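PDB 2RIJ: putative 2,3,4,5-tetrahydropyridine-2-carboxylate N- succinyltransferase from Campylobacter jejuni, which probably catalyses the succinyl-CoA-dependent conversion of cyclic tetrahydrodipicolinate into acyclic N-succinyl-L-2-amino-6-oxopimelate, a step of lysine biosynthesis. Local coordinates for residues L143-L148 against V226-S231; E215-I220 against L232-T237; N302-I307 against G318-E323. All coordinates share one frame; numbering follows the deposited sequence.

Contact 1: L143-L148 against V226-S231; sequences LKLYLL and VRMGAS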
ATOM      1  N   LEU A 143     -47.160  -3.421  27.942  1.00 21.73           N
ATOM      2  CA  LEU A 143     -48.020  -2.671  27.020  1.00 19.89           C
ATOM      3  C   LEU A 143     -47.168  -1.902  25.958  1.00 19.90           C
ATOM      4  O   LEU A 143     -47.515  -1.877  24.760  1.00 20.46           O
ATOM      5  CB  LEU A 143     -48.934  -1.722  27.766  1.00 22.46           C
ATOM      6  CG  LEU A 143     -49.904  -0.898  26.928  1.00 21.37           C
ATOM      7  CD1 LEU A 143     -50.737  -1.731  25.972  1.00 19.86           C
ATOM      8  CD2 LEU A 143     -50.777  -0.099  27.879  1.00 20.46           C
ATOM      9  N   LYS A 144     -46.107  -1.237  26.409  1.00 22.97           N
ATOM     10  CA  LYS A 144     -45.167  -0.550  25.534  1.00 21.46           C
ATOM     11  C   LYS A 144     -44.522  -1.519  24.508  1.00 20.59           C
ATOM     12  O   LYS A 144     -44.494  -1.241  23.323  1.00 21.29           O
ATOM     13  CB  LYS A 144     -44.109   0.164  26.373  1.00 20.91           C
ATOM     14  CG  LYS A 144     -44.673   1.411  27.137  1.00 21.44           C
ATOM     15  CD  LYS A 144     -43.745   1.936  28.220  1.00 25.99           C
ATOM     16  CE  LYS A 144     -44.234   3.259  28.816  1.00 25.47           C
ATOM     17  NZ  LYS A 144     -44.056   4.394  27.904  1.00 25.60           N
ATOM     18  N   LEU A 145     -44.075  -2.683  24.959  1.00 20.38           N
ATOM     19  CA  LEU A 145     -43.465  -3.649  24.033  1.00 20.88           C
ATOM     20  C   LEU A 145     -44.465  -4.087  22.980  1.00 22.64           C
ATOM     21  O   LEU A 145     -44.109  -4.207  21.822  1.00 20.27           O
ATOM     22  CB  LEU A 145     -42.887  -4.829  24.791  1.00 22.57           C
ATOM     23  CG  LEU A 145     -41.653  -4.524  25.676  1.00 25.09           C
ATOM     24  CD1 LEU A 145     -41.238  -5.758  26.496  1.00 25.50           C
ATOM     25  CD2 LEU A 145     -40.443  -3.926  24.881  1.00 20.99           C
ATOM     26  N   TYR A 146     -45.703  -4.352  23.399  1.00 21.54           N
ATOM     27  CA  TYR A 146     -46.786  -4.650  22.493  1.00 20.75           C
ATOM     28  C   TYR A 146     -47.076  -3.545  21.531  1.00 18.85           C
ATOM     29  O   TYR A 146     -47.335  -3.796  20.363  1.00 21.24           O
ATOM     30  CB  TYR A 146     -48.068  -5.039  23.255  1.00 21.10           C
ATOM     31  CG  TYR A 146     -48.299  -6.520  23.552  1.00 22.02           C
ATOM     32  CD1 TYR A 146     -47.798  -7.133  24.695  1.00 20.45           C
ATOM     33  CD2 TYR A 146     -49.020  -7.323  22.662  1.00 22.02           C
ATOM     34  CE1 TYR A 146     -48.047  -8.491  24.991  1.00 24.13           C
ATOM     35  CE2 TYR A 146     -49.274  -8.654  22.943  1.00 17.53           C
ATOM     36  CZ  TYR A 146     -48.798  -9.246  24.114  1.00 21.00           C
ATOM     37  OH  TYR A 146     -49.118 -10.566  24.342  1.00 21.44           O
ATOM     38  N   LEU A 147     -47.039  -2.294  21.983  1.00 21.00           N
ATOM     39  CA  LEU A 147     -47.281  -1.161  21.067  1.00 21.71           C
ATOM     40  C   LEU A 147     -46.273  -1.155  19.906  1.00 21.60           C
ATOM     41  O   LEU A 147     -46.649  -0.965  18.744  1.00 22.16           O
ATOM     42  CB  LEU A 147     -47.255   0.177  21.810  1.00 23.87           C
ATOM     43  CG  LEU A 147     -48.463   0.495  22.666  1.00 25.27           C
ATOM     44  CD1 LEU A 147     -48.174   1.750  23.582  1.00 20.43           C
ATOM     45  CD2 LEU A 147     -49.713   0.704  21.778  1.00 20.27           C
ATOM     46  N   LEU A 148     -45.018  -1.482  20.228  1.00 19.86           N
ATOM     47  CA  LEU A 148     -43.929  -1.620  19.232  1.00 20.58           C
ATOM     48  C   LEU A 148     -44.134  -2.847  18.347  1.00 21.52           C
ATOM     49  O   LEU A 148     -44.183  -2.711  17.138  1.00 20.83           O
ATOM     50  CB  LEU A 148     -42.563  -1.632  19.912  1.00 20.98           C
ATOM     51  CG  LEU A 148     -42.083  -0.300  20.518  1.00 20.92           C
ATOM     52  CD1 LEU A 148     -41.026  -0.558  21.594  1.00 23.13           C
ATOM     53  CD2 LEU A 148     -41.616   0.642  19.399  1.00 18.87           C
ATOM     54  N   VAL A 226     -35.836 -13.299  17.516  1.00 20.04           N
ATOM     55  CA  VAL A 226     -36.658 -12.075  17.583  1.00 20.09           C
ATOM     56  C   VAL A 226     -37.163 -11.862  18.993  1.00 19.57           C
ATOM     57  O   VAL A 226     -38.056 -12.572  19.486  1.00 21.57           O
ATOM     58  CB  VAL A 226     -37.797 -12.083  16.545  1.00 18.50           C
ATOM     59  CG1 VAL A 226     -38.553 -10.713  16.523  1.00 16.32           C
ATOM     60  CG2 VAL A 226     -37.259 -12.419  15.145  1.00 20.07           C
ATOM     61  N   ARG A 227     -36.586 -10.866  19.656  1.00 21.78           N
ATOM     62  CA  ARG A 227     -37.019 -10.504  20.984  1.00 21.38           C
ATOM     63  C   ARG A 227     -38.362  -9.765  20.964  1.00 20.64           C
ATOM     64  O   ARG A 227     -38.698  -9.046  20.005  1.00 23.15           O
ATOM     65  CB  ARG A 227     -35.945  -9.672  21.642  1.00 21.65           C
ATOM     66  CG  ARG A 227     -35.776  -9.894  23.135  1.00 23.22           C
ATOM     67  CD  ARG A 227     -34.610  -9.047  23.571  1.00 27.34           C
ATOM     68  NE  ARG A 227     -34.107  -9.387  24.896  1.00 22.43           N
ATOM     69  CZ  ARG A 227     -33.140  -8.741  25.505  1.00 28.72           C
ATOM     70  NH1 ARG A 227     -32.581  -7.724  24.909  1.00 25.06           N
ATOM     71  NH2 ARG A 227     -32.714  -9.103  26.704  1.00 24.39           N
HETATM   72  N   MSE A 228     -39.152  -9.965  22.018  1.00 20.79           N
HETATM   73  CA  MSE A 228     -40.344  -9.130  22.217  1.00 20.24           C
HETATM   74  C   MSE A 228     -39.978  -7.626  22.254  1.00 20.08           C
HETATM   75  O   MSE A 228     -38.966  -7.242  22.826  1.00 20.09           O
HETATM   76  CB  MSE A 228     -41.093  -9.589  23.479  1.00 23.02           C
HETATM   77  CG  MSE A 228     -42.417  -8.878  23.741  1.00 21.57           C
HETATM   78 SE   MSE A 228     -43.606  -8.981  22.207  0.75 26.79          SE
HETATM   79  CE  MSE A 228     -45.118  -8.040  23.067  1.00 20.96           C
ATOM     80  N   GLY A 229     -40.794  -6.796  21.597  1.00 20.75           N
ATOM     81  CA  GLY A 229     -40.468  -5.415  21.326  1.00 22.92           C
ATOM     82  C   GLY A 229     -39.848  -5.114  19.947  1.00 18.10           C
ATOM     83  O   GLY A 229     -39.685  -3.961  19.617  1.00 21.09           O
ATOM     84  N   ALA A 230     -39.429  -6.147  19.203  1.00 19.18           N
ATOM     85  CA  ALA A 230     -39.002  -6.012  17.832  1.00 19.73           C
ATOM     86  C   ALA A 230     -40.212  -5.600  16.978  1.00 20.53           C
ATOM     87  O   ALA A 230     -41.370  -5.922  17.290  1.00 20.88           O
ATOM     88  CB  ALA A 230     -38.341  -7.345  17.302  1.00 17.01           C
ATOM     89  N   SER A 231     -39.925  -4.897  15.892  1.00 20.42           N
ATOM     90  CA  SER A 231     -40.937  -4.452  14.946  1.00 18.84           C
ATOM     91  C   SER A 231     -40.550  -4.886  13.532  1.00 21.44           C
ATOM     92  O   SER A 231     -39.564  -4.410  12.978  1.00 24.95           O
ATOM     93  CB  SER A 231     -41.094  -2.945  15.044  1.00 22.54           C
ATOM     94  OG  SER A 231     -42.080  -2.480  14.157  1.00 23.80           O
TER
HETATM   95  O   HOH W   1     -43.149  -0.563  15.663  1.00 20.74           O
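M228, present as selenomethionine, reaches from a loop to the ring of Y146 on helix 138-149. CB sets out across the helix rather than at it. CG, anti to the backbone N (chi1 -175°), runs past L145, whose CB lies 4.2 Å from M228 CG. A bend at chi2 then turns the chain, so that SE stands above the Y146 ring at 5.3 Å from its centroid. CE completes the approach: it sits over one face, displaced toward the rim, with M228 CE 3.3 Å from Y146 CD1. This is a CH-pi contact within a Met-aromatic pair, and it joins the N-terminal domain to the loop between strands 219-220 and 237-238. The ring hydroxyl is held by H211, F48 N and K191 of the third subunit. M228 and G229 are the central residues of a type II turn from R227 to A230, which places G229 against the helix; L145 CD2 lies 3.9 Å from G229 CA, and L148 CB is 3.7 Å from G229 O. Positive phi at G229 suits glycine. Near the end of the helix a water donates to L148 O and accepts from S231 OG at 2.7 Å, bridging two groups that do not bond directly.

Contact 2: E215-I220 against L232-T237; sequences EDNTRI and LAAGTT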
ATOM      1  N   GLU A 215     -47.804 -11.392  10.060  1.00 19.98           N
ATOM      2  CA  GLU A 215     -48.633 -11.306   8.842  1.00 23.73           C
ATOM      3  C   GLU A 215     -48.376 -12.558   8.039  1.00 23.58           C
ATOM      4  O   GLU A 215     -47.383 -13.283   8.250  1.00 19.72           O
ATOM      5  CB  GLU A 215     -48.221 -10.096   8.013  1.00 24.32           C
ATOM      6  CG  GLU A 215     -48.471  -8.754   8.690  1.00 28.70           C
ATOM      7  CD  GLU A 215     -47.280  -8.241   9.514  1.00 32.94           C
ATOM      8  OE1 GLU A 215     -46.281  -8.984   9.729  1.00 24.93           O
ATOM      9  OE2 GLU A 215     -47.362  -7.075   9.952  1.00 28.58           O
ATOM     10  N   ASP A 216     -49.267 -12.854   7.106  1.00 21.74           N
ATOM     11  CA  ASP A 216     -49.120 -14.086   6.340  1.00 22.71           C
ATOM     12  C   ASP A 216     -47.867 -14.161   5.476  1.00 24.21           C
ATOM     13  O   ASP A 216     -47.436 -15.272   5.106  1.00 25.20           O
ATOM     14  CB  ASP A 216     -50.312 -14.299   5.383  1.00 24.04           C
ATOM     15  CG  ASP A 216     -51.597 -14.716   6.082  1.00 29.85           C
ATOM     16  OD1 ASP A 216     -51.583 -15.241   7.206  1.00 30.01           O
ATOM     17  OD2 ASP A 216     -52.644 -14.522   5.447  1.00 33.58           O
ATOM     18  N   ASN A 217     -47.310 -13.002   5.129  1.00 21.98           N
ATOM     19  CA  ASN A 217     -46.058 -12.928   4.357  1.00 22.32           C
ATOM     20  C   ASN A 217     -44.794 -12.598   5.179  1.00 23.80           C
ATOM     21  O   ASN A 217     -43.746 -12.268   4.592  1.00 25.29           O
ATOM     22  CB  ASN A 217     -46.170 -11.946   3.196  1.00 23.40           C
ATOM     23  CG  ASN A 217     -46.487 -10.511   3.640  1.00 25.40           C
ATOM     24  OD1 ASN A 217     -47.011 -10.282   4.717  1.00 27.29           O
ATOM     25  ND2 ASN A 217     -46.143  -9.531   2.783  1.00 28.23           N
ATOM     26  N   THR A 218     -44.882 -12.747   6.504  1.00 22.84           N
ATOM     27  CA  THR A 218     -43.756 -12.522   7.401  1.00 21.65           C
ATOM     28  C   THR A 218     -43.331 -13.838   7.970  1.00 20.62           C
ATOM     29  O   THR A 218     -44.137 -14.657   8.442  1.00 20.83           O
ATOM     30  CB  THR A 218     -44.126 -11.545   8.493  1.00 24.20           C
ATOM     31  OG1 THR A 218     -44.474 -10.322   7.874  1.00 24.76           O
ATOM     32  CG2 THR A 218     -42.997 -11.332   9.498  1.00 19.88           C
ATOM     33  N   ARG A 219     -42.035 -14.078   7.896  1.00 19.00           N
ATOM     34  CA  ARG A 219     -41.462 -15.348   8.401  1.00 18.53           C
ATOM     35  C   ARG A 219     -40.371 -15.117   9.418  1.00 21.00           C
ATOM     36  O   ARG A 219     -39.521 -14.232   9.236  1.00 22.54           O
ATOM     37  CB  ARG A 219     -40.942 -16.131   7.221  1.00 17.21           C
ATOM     38  CG  ARG A 219     -42.020 -16.364   6.170  1.00 21.12           C
ATOM     39  CD  ARG A 219     -41.548 -17.251   5.031  1.00 23.91           C
ATOM     40  NE  ARG A 219     -40.597 -16.554   4.174  1.00 25.17           N
ATOM     41  CZ  ARG A 219     -39.530 -17.056   3.571  1.00 27.34           C
ATOM     42  NH1 ARG A 219     -39.128 -18.316   3.723  1.00 23.47           N
ATOM     43  NH2 ARG A 219     -38.828 -16.248   2.793  1.00 25.42           N
ATOM     44  N   ILE A 220     -40.373 -15.933  10.475  1.00 20.53           N
ATOM     45  CA  ILE A 220     -39.351 -15.893  11.504  1.00 20.08           C
ATOM     46  C   ILE A 220     -38.959 -17.327  11.693  1.00 18.54           C
ATOM     47  O   ILE A 220     -39.745 -18.154  12.244  1.00 17.91           O
ATOM     48  CB  ILE A 220     -39.884 -15.339  12.816  1.00 18.52           C
ATOM     49  CG1 ILE A 220     -40.334 -13.895  12.656  1.00 23.56           C
ATOM     50  CG2 ILE A 220     -38.878 -15.562  13.940  1.00 19.15           C
ATOM     51  CD1 ILE A 220     -41.206 -13.374  13.842  1.00 22.20           C
ATOM     52  N   LEU A 232     -41.296  -5.826  12.983  1.00 22.06           N
ATOM     53  CA  LEU A 232     -41.039  -6.365  11.655  1.00 22.78           C
ATOM     54  C   LEU A 232     -42.146  -5.963  10.678  1.00 22.05           C
ATOM     55  O   LEU A 232     -43.292  -6.366  10.841  1.00 22.31           O
ATOM     56  CB  LEU A 232     -40.936  -7.875  11.746  1.00 23.58           C
ATOM     57  CG  LEU A 232     -39.984  -8.473  12.808  1.00 24.77           C
ATOM     58  CD1 LEU A 232     -39.990 -10.012  12.619  1.00 25.78           C
ATOM     59  CD2 LEU A 232     -38.543  -7.864  12.729  1.00 23.44           C
ATOM     60  N   ALA A 233     -41.802  -5.175   9.666  1.00 19.75           N
ATOM     61  CA  ALA A 233     -42.760  -4.797   8.620  1.00 21.25           C
ATOM     62  C   ALA A 233     -43.192  -6.041   7.878  1.00 22.58           C
ATOM     63  O   ALA A 233     -42.414  -7.004   7.749  1.00 20.71           O
ATOM     64  CB  ALA A 233     -42.176  -3.741   7.656  1.00 16.97           C
ATOM     65  N   ALA A 234     -44.440  -6.029   7.431  1.00 22.23           N
ATOM     66  CA  ALA A 234     -45.044  -7.138   6.661  1.00 22.64           C
ATOM     67  C   ALA A 234     -44.120  -7.515   5.500  1.00 23.83           C
ATOM     68  O   ALA A 234     -43.601  -6.649   4.783  1.00 23.56           O
ATOM     69  CB  ALA A 234     -46.491  -6.756   6.155  1.00 22.91           C
ATOM     70  N   GLY A 235     -43.878  -8.814   5.351  1.00 22.17           N
ATOM     71  CA  GLY A 235     -43.055  -9.279   4.284  1.00 20.89           C
ATOM     72  C   GLY A 235     -41.622  -9.525   4.706  1.00 20.00           C
ATOM     73  O   GLY A 235     -40.846 -10.025   3.918  1.00 21.65           O
ATOM     74  N   THR A 236     -41.239  -9.158   5.939  1.00 21.03           N
ATOM     75  CA  THR A 236     -39.870  -9.456   6.397  1.00 20.36           C
ATOM     76  C   THR A 236     -39.629 -10.957   6.613  1.00 21.45           C
ATOM     77  O   THR A 236     -40.541 -11.669   7.045  1.00 20.70           O
ATOM     78  CB  THR A 236     -39.638  -8.665   7.707  1.00 22.44           C
ATOM     79  OG1 THR A 236     -39.715  -7.256   7.394  1.00 20.58           O
ATOM     80  CG2 THR A 236     -38.265  -8.978   8.403  1.00 20.94           C
ATOM     81  N   THR A 237     -38.405 -11.419   6.338  1.00 21.83           N
ATOM     82  CA  THR A 237     -37.917 -12.772   6.644  1.00 20.26           C
ATOM     83  C   THR A 237     -36.721 -12.679   7.581  1.00 19.58           C
ATOM     84  O   THR A 237     -35.727 -11.985   7.296  1.00 16.96           O
ATOM     85  CB  THR A 237     -37.505 -13.535   5.368  1.00 22.98           C
ATOM     86  OG1 THR A 237     -38.604 -13.545   4.447  1.00 22.27           O
ATOM     87  CG2 THR A 237     -37.062 -14.973   5.648  1.00 21.61           C
TER
HETATM   88  O   HOH W   2     -45.238  -8.647  12.436  1.00 28.20           O
HETATM   89  O   HOH W   3     -41.440 -13.659   4.173  1.00 33.66           O
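The two backbones run parallel where R219 pairs with T237, and R219 N donates to T236 O at 3.0 Å, nearly in line with the carbonyl bond. Before this bridge each segment turns, type I from E215 to T218 and type II from A233 to T236, and T218 connects the two. Its OG1 accepts from G235 N at 3.0 Å and donates to E215 OE1 from 40° out of the carboxylate plane. With chi1 at -61°, OG1 lies beside its own backbone N. The E215 carboxylate also packs on A234, CD to CB 3.8 Å, and its OE2 salt-bridges K151. The turns stand 18 residues apart, one coil of three hexapeptides, in the left-handed beta-helix of this family; within this chain the pair is outermost in its sheet, and I220 makes backbone bonds with the third subunit. R219 and T237 extend side by side on one face, the T237 side chain about 7 Å from that of E258, the predicted active-site residue. T237 CG2 sits over one face of the guanidinium, toward its rim, and R219 NH2 makes a weak bond to T237 OG1 at 3.2 Å; the stronger partner of R219 is D203 of the third subunit. A water at the guanidinium edge, in plane, accepts from R219 NE, donates to N217 O and also hydrogen-bonds T237 OG1. I220 CD1 meets L232 CD1 at 3.8 Å.

Contact 3: N302-I307 against G318-E323; sequences NSVTGI and GIAVLE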
ATOM      1  N   ASN A 302     -21.053 -11.108   6.791  1.00 20.59           N
ATOM      2  CA  ASN A 302     -19.998 -10.780   7.743  1.00 21.59           C
ATOM      3  C   ASN A 302     -19.490  -9.332   7.730  1.00 22.10           C
ATOM      4  O   ASN A 302     -18.437  -9.047   8.268  1.00 21.45           O
ATOM      5  CB  ASN A 302     -18.872 -11.823   7.610  1.00 20.47           C
ATOM      6  CG  ASN A 302     -19.274 -13.161   8.168  1.00 21.28           C
ATOM      7  OD1 ASN A 302     -19.936 -13.224   9.213  1.00 20.77           O
ATOM      8  ND2 ASN A 302     -18.850 -14.249   7.518  1.00 18.26           N
ATOM      9  N   SER A 303     -20.307  -8.382   7.233  1.00 21.39           N
ATOM     10  CA  SER A 303     -20.000  -6.960   7.318  1.00 21.39           C
ATOM     11  C   SER A 303     -20.391  -6.432   8.654  1.00 22.47           C
ATOM     12  O   SER A 303     -21.131  -7.109   9.418  1.00 20.01           O
ATOM     13  CB  SER A 303     -20.715  -6.142   6.220  1.00 22.86           C
ATOM     14  OG  SER A 303     -22.116  -6.264   6.253  1.00 20.89           O
ATOM     15  N   VAL A 304     -19.958  -5.192   8.929  1.00 21.85           N
ATOM     16  CA  VAL A 304     -20.398  -4.459  10.126  1.00 19.00           C
ATOM     17  C   VAL A 304     -20.734  -3.055   9.708  1.00 19.78           C
ATOM     18  O   VAL A 304     -19.901  -2.339   9.097  1.00 19.93           O
ATOM     19  CB  VAL A 304     -19.336  -4.415  11.278  1.00 19.18           C
ATOM     20  CG1 VAL A 304     -19.865  -3.681  12.559  1.00 19.74           C
ATOM     21  CG2 VAL A 304     -18.775  -5.828  11.571  1.00 17.47           C
ATOM     22  N   THR A 305     -21.936  -2.655  10.042  1.00 22.25           N
ATOM     23  CA  THR A 305     -22.405  -1.319   9.771  1.00 22.04           C
ATOM     24  C   THR A 305     -22.571  -0.554  11.105  1.00 20.27           C
ATOM     25  O   THR A 305     -23.482  -0.836  11.880  1.00 22.36           O
ATOM     26  CB  THR A 305     -23.744  -1.324   8.985  1.00 19.55           C
ATOM     27  OG1 THR A 305     -23.566  -1.941   7.693  1.00 24.98           O
ATOM     28  CG2 THR A 305     -24.246   0.113   8.758  1.00 19.88           C
ATOM     29  N   GLY A 306     -21.659   0.378  11.347  1.00 21.11           N
ATOM     30  CA  GLY A 306     -21.644   1.209  12.555  1.00 21.19           C
ATOM     31  C   GLY A 306     -22.034   2.655  12.377  1.00 22.27           C
ATOM     32  O   GLY A 306     -21.928   3.477  13.308  1.00 22.79           O
ATOM     33  N   ILE A 307     -22.584   2.986  11.213  1.00 22.49           N
ATOM     34  CA  ILE A 307     -23.107   4.328  10.951  1.00 19.49           C
ATOM     35  C   ILE A 307     -24.473   4.268  10.261  1.00 20.19           C
ATOM     36  O   ILE A 307     -24.790   3.280   9.615  1.00 22.85           O
ATOM     37  CB  ILE A 307     -22.138   5.174  10.031  1.00 18.62           C
ATOM     38  CG1 ILE A 307     -21.938   4.525   8.650  1.00 20.61           C
ATOM     39  CG2 ILE A 307     -20.741   5.369  10.751  1.00 22.80           C
ATOM     40  CD1 ILE A 307     -21.248   5.386   7.634  1.00 22.63           C
ATOM     41  N   GLY A 318     -17.726  -8.613   4.411  1.00 21.51           N
ATOM     42  CA  GLY A 318     -16.455  -8.584   5.151  1.00 23.68           C
ATOM     43  C   GLY A 318     -16.017  -7.187   5.560  1.00 26.94           C
ATOM     44  O   GLY A 318     -15.116  -7.026   6.339  1.00 33.05           O
ATOM     45  N   ILE A 319     -16.692  -6.156   5.095  1.00 25.34           N
ATOM     46  CA  ILE A 319     -16.238  -4.791   5.357  1.00 24.35           C
ATOM     47  C   ILE A 319     -16.822  -4.323   6.665  1.00 24.37           C
ATOM     48  O   ILE A 319     -18.030  -4.412   6.881  1.00 25.47           O
ATOM     49  CB  ILE A 319     -16.705  -3.792   4.198  1.00 22.74           C
ATOM     50  CG1 ILE A 319     -16.047  -4.158   2.866  1.00 32.80           C
ATOM     51  CG2 ILE A 319     -16.451  -2.331   4.568  1.00 24.77           C
ATOM     52  CD1 ILE A 319     -14.579  -4.013   2.841  1.00 29.76           C
ATOM     53  N   ALA A 320     -15.996  -3.689   7.487  1.00 24.18           N
ATOM     54  CA  ALA A 320     -16.471  -2.966   8.653  1.00 21.18           C
ATOM     55  C   ALA A 320     -16.484  -1.478   8.448  1.00 20.77           C
ATOM     56  O   ALA A 320     -15.412  -0.857   8.239  1.00 23.65           O
ATOM     57  CB  ALA A 320     -15.603  -3.323   9.886  1.00 20.95           C
ATOM     58  N   VAL A 321     -17.676  -0.881   8.524  1.00 22.21           N
ATOM     59  CA  VAL A 321     -17.881   0.538   8.348  1.00 22.45           C
ATOM     60  C   VAL A 321     -18.202   1.133   9.716  1.00 22.96           C
ATOM     61  O   VAL A 321     -19.362   1.226  10.154  1.00 23.69           O
ATOM     62  CB  VAL A 321     -19.019   0.883   7.303  1.00 22.18           C
ATOM     63  CG1 VAL A 321     -19.173   2.374   7.141  1.00 21.48           C
ATOM     64  CG2 VAL A 321     -18.757   0.238   5.976  1.00 21.99           C
ATOM     65  N   LEU A 322     -17.160   1.589  10.383  1.00 24.35           N
ATOM     66  CA  LEU A 322     -17.270   2.108  11.731  1.00 24.70           C
ATOM     67  C   LEU A 322     -17.117   3.618  11.706  1.00 27.08           C
ATOM     68  O   LEU A 322     -16.645   4.213  10.719  1.00 26.29           O
ATOM     69  CB  LEU A 322     -16.203   1.459  12.633  1.00 26.70           C
ATOM     70  CG  LEU A 322     -16.090  -0.067  12.495  1.00 29.31           C
ATOM     71  CD1 LEU A 322     -14.881  -0.606  13.249  1.00 32.07           C
ATOM     72  CD2 LEU A 322     -17.444  -0.694  12.957  1.00 22.40           C
ATOM     73  N   GLU A 323     -17.511   4.236  12.803  1.00 26.66           N
ATOM     74  CA  GLU A 323     -17.530   5.690  12.914  1.00 28.34           C
ATOM     75  C   GLU A 323     -16.163   6.317  12.631  1.00 29.03           C
ATOM     76  O   GLU A 323     -16.063   7.403  12.035  1.00 24.43           O
ATOM     77  CB  GLU A 323     -17.947   6.080  14.321  1.00 27.87           C
ATOM     78  CG  GLU A 323     -19.381   5.896  14.637  1.00 34.17           C
ATOM     79  CD  GLU A 323     -19.682   6.264  16.098  1.00 35.96           C
ATOM     80  OE1 GLU A 323     -19.158   7.302  16.572  1.00 34.52           O
ATOM     81  OE2 GLU A 323     -20.441   5.514  16.775  1.00 35.12           O
TER
HETATM   82  O   HOH W   4     -16.182  -7.630   9.233  1.00 27.93           O
HETATM   83  O   HOH W   5     -21.020   3.066  15.786  1.00 27.30           O
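Adjacent coils of the left-handed parallel beta-helix, within the hexapeptide-repeat region, meet where strand 304-305 runs beside strand 320-321. Three backbone bonds join them: V304 N gives to I319 O, V321 N to V304 O, and G306 N to V321 O. The middle one is almost straight, 176° at the hydrogen and 2.7 Å from V321 N to V304 O. The one from G306 N to V321 O is equally short but comes in 23° off the carbonyl plane.

On one face of the sheet V304 sits over A320, CB to CB 4.1 Å. CG1 of V304, anti to the backbone N, reaches across to L322, whose CB starts away from the neighbouring coil but whose CD2 returns to lie 3.9 Å from V304 CG1. The second subunit packs on this side, with its N302 against V304 and its A317 against L322.

The other face carries T305 and V321. V321 CG1 meets the end of I307, 3.7 Å from I307 CD1, and F362 touches both side chains. I307 holds CG1 between its backbone N and carbonyl carbon (chi1 61°), which leaves CG2 to press on E323 CA at 3.9 Å.

Each end of the pair has a water. One lies within bonding reach of N302 O and G318 O; the other donates to G306 O and to E323 OE2, 2.7 Å from the latter, while E323 OE1 bonds to S284. The end of N302 leads away from the neighbouring coil into the subunit interface, bonding through ND2 to G276 O of the third subunit. In-register parallel coils with aliphatic residues stacked one above another are characteristic of the left-handed beta-helix of trimeric hexapeptide acyltransferases.

How the contacts relate
Contacts 1 and 2 alternate along the chain, the segment 215-220 preceding 226-231 and 232-237 following it directly, so one continuous loop region serves both. Their centres are 15 Å apart and they touch: V226 CG2 packs 3.7 Å from I220 CG2. Contact 1 joins helix 138-149 to the start of the beta-helix, and contact 2 belongs to its first coils. Contact 3 follows in series, with its centre 26 Å from either, on a different sheet of the beta-helix, the parallel one that holds 304-305 and 320-321. The chain thus passes from N-terminal domain to coil to coil, and all three contacts adjoin neighbouring subunits, consistent with the trimer of this family.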